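Local coordinates for protein phosphoribosylglycinamide synthetase (PDB 4DIM) that probably binds ATP and acts as a metal-dependent ligase of the ATP-grasp superfamily, at residues L22-A25 against A26-G30; R131-N134 against E135-A139; G294-Y297 against Y298-I301. All coordinates share one frame; numbering follows the deposited sequence.

Interaction 1 (L22-A25 against A26-G30); sequences LYKA and AKELG
Along helix 20-29, the helix of the beta-alpha-beta unit formed with strands 9-13 and 32-37, Lys24 and Glu28 face each other one turn apart on the solvent side. The lysine sets off with CG anti to its backbone N (chi1 -164°) and then bends at chi3 (99°). The bend lays the methylene CE beside Glu28 OE2, with NZ beyond it, 3.9 Å from OE2, a long salt bridge that is probably weak. Both residues are exposed, and long polar chains suit such a site; Glu28 also touches Lys299 of helix 297-305.

Beneath them the backbone ladder is regular: Ala26 N donates to Leu22 O at 3.0 Å, Glu28 N to Lys24 O at 2.9 Å, and Leu29 N to Ala25 O at 2.9 Å. Ala25 and Ala26 are buried, and their small methyls let neighbouring elements come close: Ala25 packs on Tyr298, Ala26 on Thr33 of the adjoining strand. Tyr23 reaches across the buried side to give its OH a hydrogen bond with Gly14 O. Gly30 then ends the helix; its positive phi (87°), easy for a residue without a side chain, goes with two bonds back into the last turn, one of them Gly30 N to Lys27 O at 2.8 Å. This is a Schellman motif closing the first helix of what looks like a Rossmann-type parallel fold.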
ATOM      1  N   LEU A  22     -14.243   1.389   0.612  1.00 76.86           N
ATOM      2  CA  LEU A  22     -14.754   0.151   0.089  1.00 77.45           C
ATOM      3  C   LEU A  22     -16.118  -0.189   0.698  1.00 83.77           C
ATOM      4  O   LEU A  22     -16.964  -0.756   0.004  1.00 86.11           O
ATOM      5  CB  LEU A  22     -13.729  -0.909   0.351  1.00 76.74           C
ATOM      6  CG  LEU A  22     -13.951  -2.243  -0.221  1.00 83.41           C
ATOM      7  CD1 LEU A  22     -14.004  -2.189  -1.746  1.00 87.06           C
ATOM      8  CD2 LEU A  22     -12.870  -3.131   0.212  1.00 84.84           C
ATOM      9  N   TYR A  23     -16.359   0.193   1.961  1.00 80.19           N
ATOM     10  CA  TYR A  23     -17.659   0.023   2.611  1.00 80.30           C
ATOM     11  C   TYR A  23     -18.681   0.942   1.956  1.00 85.28           C
ATOM     12  O   TYR A  23     -19.832   0.564   1.749  1.00 88.53           O
ATOM     13  CB  TYR A  23     -17.570   0.306   4.125  1.00 81.60           C
ATOM     14  CG  TYR A  23     -16.942  -0.810   4.924  1.00 82.99           C
ATOM     15  CD1 TYR A  23     -17.712  -1.867   5.415  1.00 86.36           C
ATOM     16  CD2 TYR A  23     -15.590  -0.804   5.215  1.00 83.00           C
ATOM     17  CE1 TYR A  23     -17.135  -2.911   6.140  1.00 82.77           C
ATOM     18  CE2 TYR A  23     -15.002  -1.838   5.952  1.00 84.09           C
ATOM     19  CZ  TYR A  23     -15.788  -2.872   6.441  1.00 87.21           C
ATOM     20  OH  TYR A  23     -15.234  -3.925   7.121  1.00 86.72           O
ATOM     21  N   LYS A  24     -18.260   2.144   1.618  1.00 82.79           N
ATOM     22  CA  LYS A  24     -19.124   3.138   0.982  1.00 84.09           C
ATOM     23  C   LYS A  24     -19.513   2.678  -0.441  1.00 88.40           C
ATOM     24  O   LYS A  24     -20.681   2.733  -0.816  1.00 89.73           O
ATOM     25  CB  LYS A  24     -18.401   4.502   0.944  1.00 85.89           C
ATOM     26  CG  LYS A  24     -19.343   5.671   0.660  1.00113.84           C
ATOM     27  CD  LYS A  24     -18.638   6.904   0.090  1.00126.32           C
ATOM     28  CE  LYS A  24     -18.751   7.014  -1.419  1.00135.41           C
ATOM     29  NZ  LYS A  24     -18.058   8.220  -1.962  1.00144.53           N
ATOM     30  N   ALA A  25     -18.535   2.195  -1.204  1.00 84.32           N
ATOM     31  CA  ALA A  25     -18.734   1.737  -2.583  1.00 85.30           C
ATOM     32  C   ALA A  25     -19.646   0.537  -2.631  1.00 88.27           C
ATOM     33  O   ALA A  25     -20.597   0.514  -3.410  1.00 88.55           O
ATOM     34  CB  ALA A  25     -17.403   1.403  -3.221  1.00 84.28           C
ATOM     35  N   ALA A  26     -19.374  -0.442  -1.779  1.00 84.99           N
ATOM     36  CA  ALA A  26     -20.241  -1.623  -1.617  1.00 86.90           C
ATOM     37  C   ALA A  26     -21.698  -1.211  -1.304  1.00 92.64           C
ATOM     38  O   ALA A  26     -22.621  -1.749  -1.899  1.00 94.47           O
ATOM     39  CB  ALA A  26     -19.703  -2.499  -0.509  1.00 86.58           C
ATOM     40  N   LYS A  27     -21.901  -0.223  -0.423  1.00 89.67           N
ATOM     41  CA  LYS A  27     -23.256   0.270  -0.127  1.00 91.87           C
ATOM     42  C   LYS A  27     -23.865   0.913  -1.392  1.00 97.94           C
ATOM     43  O   LYS A  27     -24.953   0.518  -1.783  1.00100.75           O
ATOM     44  CB  LYS A  27     -23.241   1.285   1.037  1.00 94.14           C
ATOM     45  CG  LYS A  27     -24.610   1.489   1.675  1.00115.54           C
ATOM     46  CD  LYS A  27     -24.592   2.401   2.906  1.00123.93           C
ATOM     47  CE  LYS A  27     -25.891   2.320   3.694  1.00129.91           C
ATOM     48  NZ  LYS A  27     -26.226   3.603   4.394  1.00131.56           N
ATOM     49  N   GLU A  28     -23.130   1.828  -2.079  1.00 93.01           N
ATOM     50  CA  GLU A  28     -23.610   2.486  -3.306  1.00 94.54           C
ATOM     51  C   GLU A  28     -24.037   1.453  -4.381  1.00 98.23           C
ATOM     52  O   GLU A  28     -24.986   1.694  -5.127  1.00 98.86           O
ATOM     53  CB  GLU A  28     -22.540   3.430  -3.893  1.00 94.52           C
ATOM     54  CG  GLU A  28     -22.378   4.754  -3.158  1.00106.85           C
ATOM     55  CD  GLU A  28     -21.379   5.700  -3.806  1.00130.09           C
ATOM     56  OE1 GLU A  28     -21.812   6.645  -4.507  1.00136.16           O
ATOM     57  OE2 GLU A  28     -20.158   5.465  -3.664  1.00122.90           O
ATOM     58  N   LEU A  29     -23.322   0.319  -4.454  1.00 92.70           N
ATOM     59  CA  LEU A  29     -23.642  -0.776  -5.377  1.00 92.29           C
ATOM     60  C   LEU A  29     -24.851  -1.635  -4.944  1.00 95.53           C
ATOM     61  O   LEU A  29     -25.317  -2.432  -5.736  1.00 96.48           O
ATOM     62  CB  LEU A  29     -22.435  -1.716  -5.506  1.00 89.45           C
ATOM     63  CG  LEU A  29     -21.227  -1.194  -6.245  1.00 90.81           C
ATOM     64  CD1 LEU A  29     -20.096  -2.166  -6.136  1.00 89.58           C
ATOM     65  CD2 LEU A  29     -21.519  -0.961  -7.691  1.00 90.70           C
ATOM     66  N   GLY A  30     -25.292  -1.518  -3.700  1.00 92.32           N
ATOM     67  CA  GLY A  30     -26.376  -2.318  -3.140  1.00 94.49           C
ATOM     68  C   GLY A  30     -25.927  -3.650  -2.556  1.00 98.11           C
ATOM     69  O   GLY A  30     -26.727  -4.576  -2.497  1.00101.15           O
TER

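Interaction 2 (R131-N134 against E135-A139); sequences RNEN and ELKNA
Asn132 and Glu135 meet at the start of helix 133-141, and hydrogen bonds make up most of their contact. Asn132 is the N-cap: OD1 accepts from Glu135 N at 2.7 Å, capping an amide of the first turn. Its CG lies between the backbone N and the carbonyl carbon (chi1 45°), which curls the amide back over the helix end. Glu135 answers with its carboxylate, turned at 90° to that amide: OE2 receives a weak bond from Asn132 ND2 at 2.8 Å, and OE1 another weak one from Arg131 N at 3.1 Å. A carboxylate suits this end, where the helix dipole would favour negative charge. In the backbone, Leu136 N donates to Asn132 O at 3.1 Å.

Ionic contact is slighter. Glu133 OE2 and Lys137 NZ are 4.0 Å apart, a long salt bridge between neighbouring turns, while the lysine's methylenes pass beside Glu133 O.

Leu136 carries apolar packing, its buried side chain touching Phe173 of helix 166-179 and Val187 of strand 186-189; Ala139 also meets Val187. Asparagine at the N-cap and glutamate three residues on, at N3, are typical of a side-chain-capped helix N-terminus.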
ATOM      1  N   ARG A 131      26.623 -18.237   4.432  1.00126.50           N
ATOM      2  CA  ARG A 131      26.872 -18.973   5.704  1.00128.35           C
ATOM      3  C   ARG A 131      28.375 -18.913   6.153  1.00131.70           C
ATOM      4  O   ARG A 131      28.652 -19.321   7.275  1.00130.29           O
ATOM      5  CB  ARG A 131      26.386 -20.449   5.623  1.00130.55           C
ATOM      6  CG  ARG A 131      24.911 -20.579   6.015  1.00145.28           C
ATOM      7  CD  ARG A 131      24.218 -21.863   5.593  1.00160.24           C
ATOM      8  NE  ARG A 131      22.780 -21.811   5.892  1.00169.65           N
ATOM      9  CZ  ARG A 131      21.913 -22.806   5.705  1.00189.47           C
ATOM     10  NH1 ARG A 131      22.321 -23.973   5.212  1.00183.25           N
ATOM     11  NH2 ARG A 131      20.630 -22.644   6.012  1.00173.63           N
ATOM     12  N   ASN A 132      29.305 -18.355   5.325  1.00129.83           N
ATOM     13  CA  ASN A 132      30.749 -18.243   5.639  1.00131.89           C
ATOM     14  C   ASN A 132      31.471 -17.173   4.775  1.00135.93           C
ATOM     15  O   ASN A 132      30.968 -16.809   3.711  1.00135.36           O
ATOM     16  CB  ASN A 132      31.460 -19.609   5.429  1.00135.01           C
ATOM     17  CG  ASN A 132      31.068 -20.299   4.140  1.00145.73           C
ATOM     18  OD1 ASN A 132      31.433 -19.847   3.057  1.00135.52           O
ATOM     19  ND2 ASN A 132      30.265 -21.367   4.211  1.00135.43           N
ATOM     20  N   GLU A 133      32.686 -16.742   5.196  1.00133.12           N
ATOM     21  CA  GLU A 133      33.505 -15.730   4.486  1.00132.82           C
ATOM     22  C   GLU A 133      33.750 -16.068   2.985  1.00137.27           C
ATOM     23  O   GLU A 133      33.896 -15.158   2.163  1.00136.02           O
ATOM     24  CB  GLU A 133      34.871 -15.537   5.188  1.00135.43           C
ATOM     25  CG  GLU A 133      34.790 -14.815   6.531  1.00143.91           C
ATOM     26  CD  GLU A 133      35.631 -13.559   6.696  1.00154.99           C
ATOM     27  OE1 GLU A 133      35.484 -12.890   7.748  1.00137.77           O
ATOM     28  OE2 GLU A 133      36.444 -13.249   5.793  1.00138.55           O
ATOM     29  N   ASN A 134      33.790 -17.365   2.646  1.00135.06           N
ATOM     30  CA  ASN A 134      33.986 -17.843   1.276  1.00136.09           C
ATOM     31  C   ASN A 134      32.708 -17.686   0.465  1.00136.30           C
ATOM     32  O   ASN A 134      32.774 -17.274  -0.690  1.00136.09           O
ATOM     33  CB  ASN A 134      34.433 -19.311   1.278  1.00141.51           C
ATOM     34  CG  ASN A 134      35.756 -19.520   1.983  1.00154.22           C
ATOM     35  OD1 ASN A 134      35.823 -19.855   3.187  1.00139.59           O
ATOM     36  ND2 ASN A 134      36.833 -19.323   1.243  1.00142.74           N
ATOM     37  N   GLU A 135      31.544 -18.010   1.064  1.00130.74           N
ATOM     38  CA  GLU A 135      30.244 -17.838   0.399  1.00128.99           C
ATOM     39  C   GLU A 135      29.933 -16.312   0.162  1.00127.80           C
ATOM     40  O   GLU A 135      29.222 -15.992  -0.787  1.00124.67           O
ATOM     41  CB  GLU A 135      29.099 -18.514   1.191  1.00129.92           C
ATOM     42  CG  GLU A 135      28.873 -20.002   0.949  1.00139.12           C
ATOM     43  CD  GLU A 135      27.788 -20.598   1.839  1.00144.03           C
ATOM     44  OE1 GLU A 135      26.683 -20.003   1.923  1.00104.88           O
ATOM     45  OE2 GLU A 135      28.052 -21.652   2.467  1.00132.92           O
ATOM     46  N   LEU A 136      30.496 -15.390   1.009  1.00123.49           N
ATOM     47  CA  LEU A 136      30.312 -13.935   0.901  1.00121.18           C
ATOM     48  C   LEU A 136      30.887 -13.431  -0.415  1.00128.14           C
ATOM     49  O   LEU A 136      30.184 -12.789  -1.193  1.00127.51           O
ATOM     50  CB  LEU A 136      30.986 -13.187   2.090  1.00120.37           C
ATOM     51  CG  LEU A 136      30.675 -11.664   2.240  1.00123.28           C
ATOM     52  CD1 LEU A 136      29.175 -11.395   2.290  1.00120.78           C
ATOM     53  CD2 LEU A 136      31.334 -11.052   3.491  1.00124.51           C
ATOM     54  N   LYS A 137      32.152 -13.768  -0.683  1.00127.61           N
ATOM     55  CA  LYS A 137      32.861 -13.375  -1.908  1.00128.40           C
ATOM     56  C   LYS A 137      32.240 -14.076  -3.145  1.00133.28           C
ATOM     57  O   LYS A 137      32.146 -13.458  -4.213  1.00133.47           O
ATOM     58  CB  LYS A 137      34.350 -13.697  -1.772  1.00132.98           C
ATOM     59  CG  LYS A 137      35.050 -12.894  -0.665  1.00144.25           C
ATOM     60  CD  LYS A 137      36.172 -13.681   0.036  1.00157.69           C
ATOM     61  CE  LYS A 137      36.680 -12.972   1.274  1.00163.73           C
ATOM     62  NZ  LYS A 137      37.654 -13.801   2.044  1.00164.73           N
ATOM     63  N   ASN A 138      31.785 -15.349  -2.995  1.00129.83           N
ATOM     64  CA  ASN A 138      31.091 -16.076  -4.079  1.00130.35           C
ATOM     65  C   ASN A 138      29.826 -15.308  -4.446  1.00131.87           C
ATOM     66  O   ASN A 138      29.558 -15.070  -5.631  1.00133.11           O
ATOM     67  CB  ASN A 138      30.739 -17.507  -3.642  1.00130.58           C
ATOM     68  CG  ASN A 138      29.812 -18.253  -4.582  1.00151.18           C
ATOM     69  OD1 ASN A 138      29.853 -18.087  -5.813  1.00147.79           O
ATOM     70  ND2 ASN A 138      28.971 -19.122  -4.024  1.00140.90           N
ATOM     71  N   ALA A 139      29.062 -14.905  -3.405  1.00123.72           N
ATOM     72  CA  ALA A 139      27.847 -14.109  -3.550  1.00120.35           C
ATOM     73  C   ALA A 139      28.144 -12.732  -4.173  1.00121.99           C
ATOM     74  O   ALA A 139      27.339 -12.294  -4.985  1.00119.75           O
ATOM     75  CB  ALA A 139      27.157 -13.930  -2.195  1.00118.86           C
TER

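Interaction 3 (G294-Y297 against Y298-I301); sequences GIEY and YKMI
A Met-aromatic contact at the start of helix 297-305 joins Tyr297 to Met300, here selenomethionine. SE lies at the edge of the tyrosine ring, 5.4 Å from its centroid and 89° off the ring normal, with CD1 the ring atom it meets. Methionine's polarisable sulfur, which selenium replaces here, probably suits the slightly positive rim of an aromatic ring. CG of Tyr297 stands anti to the backbone N (chi1 -169°), and this carries the ring to where the next turn can touch it both at an edge and over a face. SE also meets Ile295 CD1 at 3.6 Å, the two side chains crossing at about a right angle. Ile295, in the loop before the helix, packs on it here, and Trp314 touches both it and Met300.

Polar contacts fix the same turn. Glu296 and Lys299 run side by side in the same direction, both extended, so NZ reaches OE2 at 2.9 Å in a hydrogen-bonded salt bridge, arriving from above the carboxylate plane. The lysine's methylenes lie along the glutamate as well, a sensible use of an amphipathic chain at a partly exposed site. Met300 N donates to Glu296 O at 3.3 Å and Ile301 N to Tyr297 O at 2.9 Å, beginning the helical ladder; Tyr297 N is hydrogen-bonded to Glu290 OE2, and Tyr298 OH to Glu287 OE2, both of helix 285-293. Ile301 CD1 lies over one face of the Tyr297 ring, 4.2 Å above its plane and offset toward the rim.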
ATOM      1  N   GLY A 294     -10.350   9.032 -13.766  1.00 75.72           N
ATOM      2  CA  GLY A 294     -11.754   9.427 -13.749  1.00 77.28           C
ATOM      3  C   GLY A 294     -12.684   8.234 -13.654  1.00 83.06           C
ATOM      4  O   GLY A 294     -13.692   8.148 -14.384  1.00 86.74           O
ATOM      5  N   ILE A 295     -12.353   7.318 -12.741  1.00 75.25           N
ATOM      6  CA  ILE A 295     -13.099   6.077 -12.536  1.00 77.28           C
ATOM      7  C   ILE A 295     -13.548   5.932 -11.072  1.00 85.60           C
ATOM      8  O   ILE A 295     -13.269   6.801 -10.228  1.00 84.45           O
ATOM      9  CB  ILE A 295     -12.228   4.849 -12.955  1.00 80.00           C
ATOM     10  CG1 ILE A 295     -10.916   4.784 -12.153  1.00 78.25           C
ATOM     11  CG2 ILE A 295     -11.981   4.814 -14.451  1.00 82.00           C
ATOM     12  CD1 ILE A 295     -10.188   3.564 -12.278  1.00 88.51           C
ATOM     13  N   GLU A 296     -14.297   4.833 -10.816  1.00 85.40           N
ATOM     14  CA  GLU A 296     -14.769   4.349  -9.509  1.00 84.00           C
ATOM     15  C   GLU A 296     -14.032   3.025  -9.233  1.00 84.09           C
ATOM     16  O   GLU A 296     -14.439   1.958  -9.697  1.00 85.18           O
ATOM     17  CB  GLU A 296     -16.285   4.181  -9.537  1.00 87.55           C
ATOM     18  CG  GLU A 296     -17.003   5.501  -9.742  1.00 91.62           C
ATOM     19  CD  GLU A 296     -18.509   5.372  -9.772  1.00116.44           C
ATOM     20  OE1 GLU A 296     -19.064   5.012 -10.839  1.00103.34           O
ATOM     21  OE2 GLU A 296     -19.131   5.597  -8.708  1.00107.72           O
ATOM     22  N   TYR A 297     -12.895   3.138  -8.562  1.00 75.64           N
ATOM     23  CA  TYR A 297     -11.943   2.077  -8.318  1.00 74.07           C
ATOM     24  C   TYR A 297     -12.323   1.218  -7.125  1.00 80.09           C
ATOM     25  O   TYR A 297     -12.173   0.006  -7.222  1.00 82.92           O
ATOM     26  CB  TYR A 297     -10.585   2.722  -8.132  1.00 74.37           C
ATOM     27  CG  TYR A 297      -9.427   1.769  -8.124  1.00 76.18           C
ATOM     28  CD1 TYR A 297      -9.236   0.868  -9.162  1.00 80.01           C
ATOM     29  CD2 TYR A 297      -8.434   1.861  -7.155  1.00 74.60           C
ATOM     30  CE1 TYR A 297      -8.110   0.049  -9.210  1.00 81.42           C
ATOM     31  CE2 TYR A 297      -7.339   1.011  -7.162  1.00 74.49           C
ATOM     32  CZ  TYR A 297      -7.162   0.123  -8.207  1.00 79.31           C
ATOM     33  OH  TYR A 297      -6.038  -0.658  -8.266  1.00 82.85           O
ATOM     34  N   TYR A 298     -12.920   1.780  -6.046  1.00 75.11           N
ATOM     35  CA  TYR A 298     -13.466   0.919  -4.994  1.00 74.19           C
ATOM     36  C   TYR A 298     -14.573   0.062  -5.520  1.00 80.20           C
ATOM     37  O   TYR A 298     -14.800  -0.996  -4.953  1.00 84.65           O
ATOM     38  CB  TYR A 298     -13.992   1.689  -3.802  1.00 74.79           C
ATOM     39  CG  TYR A 298     -12.936   2.387  -2.961  1.00 76.44           C
ATOM     40  CD1 TYR A 298     -12.048   1.660  -2.168  1.00 75.76           C
ATOM     41  CD2 TYR A 298     -12.855   3.781  -2.917  1.00 77.05           C
ATOM     42  CE1 TYR A 298     -11.099   2.303  -1.378  1.00 72.86           C
ATOM     43  CE2 TYR A 298     -11.894   4.426  -2.154  1.00 75.51           C
ATOM     44  CZ  TYR A 298     -11.077   3.691  -1.319  1.00 79.11           C
ATOM     45  OH  TYR A 298     -10.255   4.382  -0.462  1.00 79.85           O
ATOM     46  N   LYS A 299     -15.301   0.520  -6.544  1.00 76.74           N
ATOM     47  CA  LYS A 299     -16.396  -0.236  -7.152  1.00 79.06           C
ATOM     48  C   LYS A 299     -15.850  -1.346  -7.988  1.00 83.47           C
ATOM     49  O   LYS A 299     -16.454  -2.399  -8.022  1.00 84.98           O
ATOM     50  CB  LYS A 299     -17.319   0.659  -7.988  1.00 82.59           C
ATOM     51  CG  LYS A 299     -18.239   1.473  -7.107  1.00 84.75           C
ATOM     52  CD  LYS A 299     -19.284   2.191  -7.880  1.00 83.61           C
ATOM     53  CE  LYS A 299     -20.159   2.970  -6.939  1.00 85.07           C
ATOM     54  NZ  LYS A 299     -21.153   3.798  -7.655  1.00 98.23           N
HETATM   55  N   MSE A 300     -14.689  -1.132  -8.625  1.00 79.49           N
HETATM   56  CA  MSE A 300     -13.993  -2.152  -9.422  1.00 78.77           C
HETATM   57  C   MSE A 300     -13.489  -3.235  -8.496  1.00 84.75           C
HETATM   58  O   MSE A 300     -13.627  -4.424  -8.800  1.00 88.08           O
HETATM   59  CB  MSE A 300     -12.811  -1.551 -10.219  1.00 78.10           C
HETATM   60  CG  MSE A 300     -13.238  -0.736 -11.418  1.00 81.92           C
HETATM   61 SE   MSE A 300     -11.871   0.338 -12.182  0.75 83.31          SE
HETATM   62  CE  MSE A 300     -10.741  -1.135 -12.730  1.00 79.52           C
ATOM     63  N   ILE A 301     -12.991  -2.821  -7.312  1.00 78.61           N
ATOM     64  CA  ILE A 301     -12.507  -3.769  -6.299  1.00 76.39           C
ATOM     65  C   ILE A 301     -13.670  -4.614  -5.750  1.00 79.07           C
ATOM     66  O   ILE A 301     -13.566  -5.837  -5.708  1.00 79.03           O
ATOM     67  CB  ILE A 301     -11.770  -3.013  -5.189  1.00 76.24           C
ATOM     68  CG1 ILE A 301     -10.450  -2.438  -5.733  1.00 73.18           C
ATOM     69  CG2 ILE A 301     -11.516  -3.920  -3.977  1.00 77.87           C
ATOM     70  CD1 ILE A 301      -9.793  -1.447  -4.824  1.00 74.52           C
TER

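How the interactions relate
Interactions 1 and 3 belong together: their centres are 11 Å apart, and helices 20-29 and 297-305 pack directly, with Leu29 CD2 3.9 Å from Lys299 CD and Leu22 CD1 3.8 Å from Ile301 CG2. Interaction 2 lies on the opposite side of the chain's centre, its centre 54 Å from that of interaction 1 and 49 Å from that of interaction 3. Interaction 3, the most buried, relies on apolar and aromatic contacts with one close salt bridge; surface interaction 2 relies on polar capping; interaction 1 combines a buried alanine side with an exposed charged one. Interactions 2 and 3 open helices, whereas interaction 1 closes one.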